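Local coordinates for protein adenylyltransferase and sulfurtransferase uba4 (PDB 6YUB) that probably adenylates and thiolates a ubiquitin-like sulfur carrier for tRNA wobble-uridine thiolation and molybdenum cofactor synthesis, and is represented here by its C-terminal rhodanese-like domain, at residues D1-T6 and K105-V110; G15-H20 and E73-V78; I21-R26 and G38-P43. One frame throughout, in Å; residues are numbered along the deposited sequence.

Contact 1 of 3, residues D1-T6 and K105-V110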
loop_
_atom_site.group_PDB
_atom_site.type_symbol
_atom_site.label_atom_id
_atom_site.label_comp_id
_atom_site.label_asym_id
_atom_site.label_seq_id
_atom_site.Cartn_x
_atom_site.Cartn_y
_atom_site.Cartn_z
ATOM N N ASP C 1 -11.848 0.209 -4.295
ATOM C CA ASP C 1 -10.609 -0.557 -4.264
ATOM C C ASP C 1 -9.385 0.353 -4.231
ATOM O O ASP C 1 -8.250 -0.123 -4.204
ATOM C CB ASP C 1 -10.528 -1.493 -5.474
ATOM C CG ASP C 1 -11.727 -2.412 -5.578
ATOM O OD1 ASP C 1 -12.118 -2.992 -4.543
ATOM O OD2 ASP C 1 -12.290 -2.541 -6.685
ATOM N N ARG C 2 -9.623 1.661 -4.232
ATOM C CA ARG C 2 -8.548 2.639 -4.179
ATOM C C ARG C 2 -8.909 3.721 -3.172
ATOM O O ARG C 2 -10.066 3.867 -2.773
ATOM C CB ARG C 2 -8.284 3.273 -5.552
ATOM C CG ARG C 2 -8.113 2.275 -6.684
ATOM C CD ARG C 2 -7.402 2.918 -7.865
ATOM N NE ARG C 2 -5.951 2.913 -7.693
ATOM C CZ ARG C 2 -5.108 3.687 -8.372
ATOM N NH1 ARG C 2 -5.567 4.551 -9.269
ATOM N NH2 ARG C 2 -3.805 3.605 -8.145
ATOM N N ILE C 3 -7.897 4.483 -2.764
ATOM C CA ILE C 3 -8.089 5.599 -1.845
ATOM C C ILE C 3 -7.049 6.661 -2.162
ATOM O O ILE C 3 -5.910 6.347 -2.520
ATOM C CB ILE C 3 -7.993 5.148 -0.373
ATOM C CG1 ILE C 3 -8.452 6.270 0.561
ATOM C CG2 ILE C 3 -6.567 4.735 -0.032
ATOM C CD1 ILE C 3 -8.679 5.818 1.991
ATOM N N THR C 4 -7.445 7.922 -2.032
ATOM C CA THR C 4 -6.541 9.031 -2.277
ATOM C C THR C 4 -5.586 9.208 -1.099
ATOM O O THR C 4 -5.848 8.763 0.021
ATOM C CB THR C 4 -7.326 10.323 -2.511
ATOM O OG1 THR C 4 -8.056 10.663 -1.326
ATOM C CG2 THR C 4 -8.299 10.151 -3.670
ATOM N N ALA C 5 -4.459 9.868 -1.370
ATOM C CA ALA C 5 -3.491 10.133 -0.312
ATOM C C ALA C 5 -4.110 10.966 0.803
ATOM O O ALA C 5 -3.883 10.698 1.989
ATOM C CB ALA C 5 -2.263 10.838 -0.888
ATOM N N THR C 6 -4.901 11.978 0.443
ATOM C CA THR C 6 -5.545 12.814 1.449
ATOM C C THR C 6 -6.559 12.014 2.259
ATOM O O THR C 6 -6.568 12.074 3.494
ATOM C CB THR C 6 -6.223 14.014 0.782
ATOM O OG1 THR C 6 -7.056 13.558 -0.292
ATOM C CG2 THR C 6 -5.186 14.987 0.245
ATOM N N LYS C 105 -10.930 -5.851 3.034
ATOM C CA LYS C 105 -10.735 -4.926 1.927
ATOM C C LYS C 105 -9.250 -4.670 1.705
ATOM O O LYS C 105 -8.485 -4.493 2.657
ATOM C CB LYS C 105 -11.458 -3.605 2.194
ATOM N N ILE C 106 -8.851 -4.654 0.436
ATOM C CA ILE C 106 -7.465 -4.418 0.041
ATOM C C ILE C 106 -7.464 -3.252 -0.935
ATOM O O ILE C 106 -8.167 -3.290 -1.954
ATOM C CB ILE C 106 -6.827 -5.662 -0.595
ATOM C CG1 ILE C 106 -6.871 -6.836 0.386
ATOM C CG2 ILE C 106 -5.390 -5.372 -1.005
ATOM C CD1 ILE C 106 -6.901 -8.191 -0.289
ATOM N N MET C 107 -6.686 -2.220 -0.625
ATOM C CA MET C 107 -6.691 -0.986 -1.392
ATOM C C MET C 107 -5.264 -0.592 -1.748
ATOM O O MET C 107 -4.292 -1.183 -1.270
ATOM C CB MET C 107 -7.351 0.160 -0.608
ATOM C CG MET C 107 -8.678 -0.186 0.037
ATOM S SD MET C 107 -8.841 0.585 1.660
ATOM C CE MET C 107 -8.221 2.231 1.316
ATOM N N ASP C 108 -5.152 0.428 -2.595
ATOM C CA ASP C 108 -3.871 1.065 -2.872
ATOM C C ASP C 108 -4.069 2.574 -2.889
ATOM O O ASP C 108 -5.173 3.076 -3.111
ATOM C CB ASP C 108 -3.266 0.592 -4.202
ATOM C CG ASP C 108 -4.058 1.058 -5.403
ATOM O OD1 ASP C 108 -5.306 1.041 -5.342
ATOM O OD2 ASP C 108 -3.432 1.442 -6.412
ATOM N N ILE C 109 -2.978 3.292 -2.653
ATOM C CA ILE C 109 -3.007 4.747 -2.562
ATOM C C ILE C 109 -2.853 5.327 -3.961
ATOM O O ILE C 109 -1.866 5.054 -4.653
ATOM C CB ILE C 109 -1.912 5.269 -1.618
ATOM C CG1 ILE C 109 -2.124 4.683 -0.217
ATOM C CG2 ILE C 109 -1.912 6.792 -1.583
ATOM C CD1 ILE C 109 -1.251 5.285 0.864
ATOM N N VAL C 110 -3.834 6.133 -4.377
ATOM C CA VAL C 110 -3.787 6.757 -5.692
ATOM C C VAL C 110 -2.590 7.691 -5.767
ATOM O O VAL C 110 -2.376 8.533 -4.886
ATOM C CB VAL C 110 -5.101 7.504 -5.971
ATOM C CG1 VAL C 110 -4.959 8.400 -7.192
ATOM C CG2 VAL C 110 -6.242 6.512 -6.157
HETATM O O HOH W 1 -3.970 10.543 -4.116
#

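Contact 2 of 3, residues G15-H20 and E73-V78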
loop_
_atom_site.group_PDB
_atom_site.type_symbol
_atom_site.label_atom_id
_atom_site.label_comp_id
_atom_site.label_asym_id
_atom_site.label_seq_id
_atom_site.Cartn_x
_atom_site.Cartn_y
_atom_site.Cartn_z
ATOM N N GLY C 15 -11.024 7.895 13.033
ATOM C CA GLY C 15 -11.175 6.480 13.301
ATOM C C GLY C 15 -11.702 5.634 12.165
ATOM O O GLY C 15 -11.762 4.410 12.314
ATOM N N GLU C 16 -12.066 6.240 11.029
ATOM C CA GLU C 16 -12.702 5.487 9.954
ATOM C C GLU C 16 -11.854 4.298 9.513
ATOM O O GLU C 16 -12.393 3.244 9.154
ATOM C CB GLU C 16 -12.966 6.412 8.763
ATOM N N LEU C 17 -10.528 4.447 9.531
ATOM C CA LEU C 17 -9.600 3.407 9.076
ATOM C C LEU C 17 -8.566 3.177 10.173
ATOM O O LEU C 17 -7.579 3.911 10.271
ATOM C CB LEU C 17 -8.936 3.819 7.765
ATOM C CG LEU C 17 -8.022 2.835 7.031
ATOM C CD1 LEU C 17 -6.554 3.095 7.360
ATOM C CD2 LEU C 17 -8.380 1.393 7.357
ATOM N N GLY C 18 -8.796 2.155 11.000
ATOM C CA GLY C 18 -7.883 1.823 12.072
ATOM C C GLY C 18 -7.502 0.357 12.032
ATOM O O GLY C 18 -8.165 -0.461 11.395
ATOM N N GLU C 19 -6.415 0.036 12.738
ATOM C CA GLU C 19 -5.831 -1.300 12.732
ATOM C C GLU C 19 -5.791 -1.895 11.326
ATOM O O GLU C 19 -6.612 -2.757 10.985
ATOM C CB GLU C 19 -6.615 -2.239 13.660
ATOM C CG GLU C 19 -6.789 -1.750 15.097
ATOM C CD GLU C 19 -5.474 -1.533 15.827
ATOM O OE1 GLU C 19 -5.511 -1.111 17.004
ATOM O OE2 GLU C 19 -4.404 -1.777 15.233
ATOM N N HIS C 20 -4.835 -1.453 10.509
ATOM C CA HIS C 20 -4.670 -1.966 9.156
ATOM C C HIS C 20 -3.200 -2.287 8.911
ATOM O O HIS C 20 -2.319 -1.933 9.702
ATOM C CB HIS C 20 -5.172 -0.965 8.102
ATOM C CG HIS C 20 -4.363 0.294 8.031
ATOM N ND1 HIS C 20 -4.306 1.202 9.067
ATOM C CD2 HIS C 20 -3.581 0.798 7.047
ATOM C CE1 HIS C 20 -3.521 2.208 8.726
ATOM N NE2 HIS C 20 -3.069 1.988 7.505
ATOM N N GLU C 73 -10.436 -9.431 9.691
ATOM C CA GLU C 73 -11.276 -8.549 8.894
ATOM C C GLU C 73 -10.656 -7.164 8.730
ATOM O O GLU C 73 -11.370 -6.205 8.415
ATOM C CB GLU C 73 -12.665 -8.429 9.525
ATOM N N ALA C 74 -9.322 -7.038 8.947
ATOM C CA ALA C 74 -8.613 -5.769 8.898
ATOM C C ALA C 74 -8.202 -5.437 7.467
ATOM O O ALA C 74 -7.910 -6.337 6.673
ATOM C CB ALA C 74 -7.374 -5.826 9.788
ATOM N N PRO C 75 -8.166 -4.159 7.101
ATOM C CA PRO C 75 -7.850 -3.801 5.716
ATOM C C PRO C 75 -6.359 -3.884 5.423
ATOM O O PRO C 75 -5.513 -3.906 6.321
ATOM C CB PRO C 75 -8.347 -2.351 5.589
ATOM C CG PRO C 75 -9.098 -2.053 6.871
ATOM C CD PRO C 75 -8.514 -2.974 7.903
ATOM N N ILE C 76 -6.052 -3.929 4.129
ATOM C CA ILE C 76 -4.684 -3.881 3.631
ATOM C C ILE C 76 -4.569 -2.692 2.688
ATOM O O ILE C 76 -5.445 -2.473 1.843
ATOM C CB ILE C 76 -4.285 -5.187 2.911
ATOM C CG1 ILE C 76 -4.381 -6.375 3.870
ATOM C CG2 ILE C 76 -2.875 -5.069 2.342
ATOM C CD1 ILE C 76 -4.166 -7.724 3.208
ATOM N N VAL C 77 -3.492 -1.924 2.835
ATOM C CA VAL C 77 -3.238 -0.751 2.008
ATOM C C VAL C 77 -1.885 -0.925 1.331
ATOM O O VAL C 77 -0.883 -1.210 1.999
ATOM C CB VAL C 77 -3.271 0.548 2.831
ATOM C CG1 VAL C 77 -2.896 1.740 1.959
ATOM C CG2 VAL C 77 -4.647 0.747 3.455
ATOM N N VAL C 78 -1.862 -0.752 0.013
ATOM C CA VAL C 78 -0.639 -0.842 -0.773
ATOM C C VAL C 78 -0.290 0.550 -1.281
ATOM O O VAL C 78 -1.169 1.377 -1.543
ATOM C CB VAL C 78 -0.787 -1.833 -1.948
ATOM C CG1 VAL C 78 0.505 -1.918 -2.744
ATOM C CG2 VAL C 78 -1.198 -3.207 -1.434
#

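Contact 3 of 3, residues I21-R26 and G38-P43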
loop_
_atom_site.group_PDB
_atom_site.type_symbol
_atom_site.label_atom_id
_atom_site.label_comp_id
_atom_site.label_asym_id
_atom_site.label_seq_id
_atom_site.Cartn_x
_atom_site.Cartn_y
_atom_site.Cartn_z
ATOM N N ILE C 21 -2.942 -2.972 7.801
ATOM C CA ILE C 21 -1.590 -3.288 7.365
ATOM C C ILE C 21 -1.233 -2.402 6.176
ATOM O O ILE C 21 -2.041 -2.221 5.260
ATOM C CB ILE C 21 -1.465 -4.765 6.987
ATOM N N LEU C 22 -0.027 -1.846 6.202
ATOM C CA LEU C 22 0.438 -0.922 5.174
ATOM C C LEU C 22 1.666 -1.513 4.500
ATOM O O LEU C 22 2.698 -1.713 5.149
ATOM C CB LEU C 22 0.756 0.447 5.776
ATOM C CG LEU C 22 1.258 1.525 4.817
ATOM C CD1 LEU C 22 0.269 1.762 3.691
ATOM C CD2 LEU C 22 1.523 2.814 5.582
ATOM N N LEU C 23 1.554 -1.782 3.203
ATOM C CA LEU C 23 2.620 -2.407 2.431
ATOM C C LEU C 23 3.229 -1.378 1.486
ATOM O O LEU C 23 2.522 -0.792 0.660
ATOM C CB LEU C 23 2.093 -3.609 1.646
ATOM C CG LEU C 23 1.513 -4.758 2.472
ATOM C CD1 LEU C 23 1.112 -5.919 1.572
ATOM C CD2 LEU C 23 2.504 -5.220 3.530
ATOM N N ASP C 24 4.538 -1.164 1.612
ATOM C CA ASP C 24 5.290 -0.279 0.728
ATOM C C ASP C 24 6.053 -1.155 -0.262
ATOM O O ASP C 24 7.033 -1.811 0.106
ATOM C CB ASP C 24 6.236 0.613 1.527
ATOM C CG ASP C 24 6.865 1.705 0.681
ATOM O OD1 ASP C 24 7.116 1.471 -0.521
ATOM O OD2 ASP C 24 7.112 2.803 1.223
ATOM N N THR C 25 5.609 -1.159 -1.516
ATOM C CA THR C 25 6.114 -2.089 -2.517
ATOM C C THR C 25 7.313 -1.557 -3.292
ATOM O O THR C 25 7.737 -2.193 -4.262
ATOM C CB THR C 25 4.996 -2.458 -3.502
ATOM O OG1 THR C 25 4.219 -1.291 -3.808
ATOM C CG2 THR C 25 4.099 -3.534 -2.914
ATOM N N ARG C 26 7.869 -0.417 -2.898
ATOM C CA ARG C 26 9.051 0.094 -3.572
ATOM C C ARG C 26 10.247 -0.819 -3.305
ATOM O O ARG C 26 10.251 -1.632 -2.376
ATOM C CB ARG C 26 9.362 1.515 -3.109
ATOM C CG ARG C 26 8.249 2.516 -3.380
ATOM C CD ARG C 26 8.630 3.893 -2.863
ATOM N NE ARG C 26 8.777 3.906 -1.409
ATOM C CZ ARG C 26 9.399 4.862 -0.726
ATOM N NH1 ARG C 26 9.948 5.891 -1.360
ATOM N NH2 ARG C 26 9.478 4.784 0.595
ATOM N N GLY C 38 4.959 3.239 10.042
ATOM C CA GLY C 38 4.248 1.988 10.176
ATOM C C GLY C 38 4.147 1.165 8.915
ATOM O O GLY C 38 3.412 0.168 8.904
ATOM N N ALA C 39 4.855 1.542 7.854
ATOM C CA ALA C 39 4.815 0.813 6.595
ATOM C C ALA C 39 5.921 -0.234 6.568
ATOM O O ALA C 39 7.074 0.061 6.899
ATOM C CB ALA C 39 4.969 1.770 5.412
ATOM N N VAL C 40 5.564 -1.455 6.174
ATOM C CA VAL C 40 6.518 -2.550 6.037
ATOM C C VAL C 40 6.874 -2.696 4.564
ATOM O O VAL C 40 5.987 -2.689 3.699
ATOM C CB VAL C 40 5.949 -3.864 6.601
ATOM C CG1 VAL C 40 4.752 -4.327 5.789
ATOM C CG2 VAL C 40 7.027 -4.939 6.627
ATOM N N ASN C 41 8.165 -2.830 4.278
ATOM C CA ASN C 41 8.634 -2.912 2.902
ATOM C C ASN C 41 8.409 -4.313 2.348
ATOM O O ASN C 41 8.782 -5.308 2.976
ATOM C CB ASN C 41 10.117 -2.545 2.825
ATOM C CG ASN C 41 10.644 -2.545 1.403
ATOM O OD1 ASN C 41 11.690 -3.125 1.115
ATOM N ND2 ASN C 41 9.915 -1.895 0.502
ATOM N N VAL C 42 7.794 -4.385 1.172
ATOM C CA VAL C 42 7.616 -5.647 0.458
ATOM C C VAL C 42 8.040 -5.421 -0.989
ATOM O O VAL C 42 7.200 -5.090 -1.838
ATOM C CB VAL C 42 6.171 -6.160 0.573
ATOM C CG1 VAL C 42 5.842 -6.472 2.030
ATOM C CG2 VAL C 42 5.175 -5.158 0.010
ATOM N N PRO C 43 9.322 -5.581 -1.313
ATOM C CA PRO C 43 9.795 -5.232 -2.661
ATOM C C PRO C 43 8.942 -5.848 -3.760
ATOM O O PRO C 43 8.682 -7.053 -3.775
ATOM C CB PRO C 43 11.227 -5.782 -2.683
ATOM C CG PRO C 43 11.659 -5.742 -1.251
ATOM C CD PRO C 43 10.420 -6.035 -0.436
#

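Contact 1 of 3, residues D1-T6 and K105-V110
Arg2 reaches obliquely across Asp108 and closes on its carboxylate, a worked case of a salt bridge fastening the short edge strand of a parallel sheet. Its CB lies near both Asp108 OD1 and Val110 CG2, and CG passes OD1 at 3.3 Å. The chain bends about the CG-CD bond (chi3 83°); CD stays near Asp108 OD1 and, more loosely, Val110 CG2. The guanidinium thus comes side-on to the carboxylate: NE donates to Asp108 OD1 at 3.1 Å (163°), and Arg2 NH2 reaches Asp108 OD2 at 2.8 Å. The two flat groups are 25° apart, and both oxygens are met on their syn sides, though the nitrogens stand somewhat out of the carboxylate plane. NH1 lies nearest to Val110 CG2, a methyl over one face of the guanidinium, toward its rim. Asp108 also touches Ser86 and Gln87 of helix 86-95.

The backbones run parallel, Ile3 N donating to Asp108 O and Val110 N to Ile3 O at 2.8 Å. On the sheet face that Ile3 and Ile109 share, Ile3 CG2 presses on Met107 CE at 3.3 Å, a tight fit. Where the strands part, a water accepts from Ala5 N and donates to Val110 O, while Thr4 OG1 caps the following helix at Ala7 N. Strand 106-109 thereby gains a parallel neighbour at one border of the central sheet, an alpha/beta arrangement characteristic of the rhodanese fold.

Contact 2 of 3, residues G15-H20 and E73-V78
Leu17 overlaps the ring of Pro75, the two side chains running antiparallel, with Leu17 CD2 resting 3.6 Å from Pro75 CG and a little farther from CB. The other methyl of the same leucine is used within its own loop: CD1 sits over the centre of the His20 ring, 3.3 Å above the plane. One branched side chain therefore serves two surfaces, a proline across the contact and an imidazole three residues on.

His20 is the second bridge. With CG between the backbone N and the carbonyl carbon, chi1 66° turns the ring toward Val77, whose CG2 meets His20 CD2 at 3.7 Å at a slant. Nearer the backbone, His20 CB lies 3.5 Å from Pro75 O and also faces the CD of that proline. Glu19 contributes through its backbone: its carbonyl O approaches Ala74 CB at 3.4 Å and Pro75 CD at 3.6 Å. The contact is thus made by carbon surfaces and carbonyl oxygens, without hydrogen bonds between the two segments, and the imidazole finds its polar partner in Tyr8 OH, which is bonded to NE2 while the two rings meet at about 80°.

This loop runs from helix 5-13 to strand 21-24 and packs beside the entry to strand 76-79. Tyr8 of the helix touches Leu17 and Val77 as well as His20, and Ile21, directly after the loop, pairs by backbone with Pro75 and Val77, so that the loop delivers the chain straight into the sheet.

Contact 3 of 3, residues I21-R26 and G38-P43
Asn41 spans the ends of two parallel strands by sending its ND2 to two carbonyls of the other segment. The bond to Arg26 O is 2.9 Å long and fairly straight (163°), with the acceptor in the amide plane; the one to Asp24 O is weak and bent. CG set anti to the backbone N (chi1 -177°) carries the amide to them. Asp24 O also accepts from Val42 N, which comes from above the carbonyl plane, and in the ladder behind it Asp24 N donates to Val40 O and Val40 N to Leu22 O.

Side chains follow the same register. Leu23 and Val40 project together from one face of the sheet, with Leu23 CD2 and Val40 CG1 tight at 3.3 Å. Leu22 CD2 covers Ala39 CB at 3.6 Å, and the side chains of Thr25 and Val42 cross, their CG2 methyls 3.5 Å apart.

In the next shell, Asp24 OD1 takes Arg26 N in an Asx turn and also Arg26 NE, both at 3.1 Å, while Arg26 NH2 binds Asp24 OD2 at 3.1 Å and Gly34 O besides. Without the carboxylate of Asp24, as with an alanine here, the Arg26 guanidinium would probably lose its charge partner and the turn presenting Arg26 O to Asn41 would be likely to relax, even with Gly34 O still in place. Farther out, Phe31 of helix 28-33, within this beta-alpha-beta unit, touches both Asp24 and Asn41.

Thr25 bonds through OG1 to Val79 O and touches Cys80, the predicted persulfide-forming cysteine. The chemistry implies a strand end held by a salt bridge and side-chain amide hydrogen bonds beside that probable active site.

Overall arrangement
The three contacts belong to one five-stranded parallel sheet, and none is fully buried: contact 3 lies nearest the centre of the chain and contact 2 is the most peripheral. Contacts 1 and 3 fasten the two outermost strands, 2-3 and 40-41, each by a backbone ladder reinforced with polar side chains, although the ion pair spans the segments in contact 1 and lies within one segment in contact 3. Contact 2 relies on apolar surfaces and loop backbone. Its strand 76-79 nevertheless joins the other two: Met107 N probably bonds to Ile76 O and Val77 N to Ile21 O, both at 2.8 Å. Along the chain contact 3 is nested inside contact 2, which contact 1 encloses in turn.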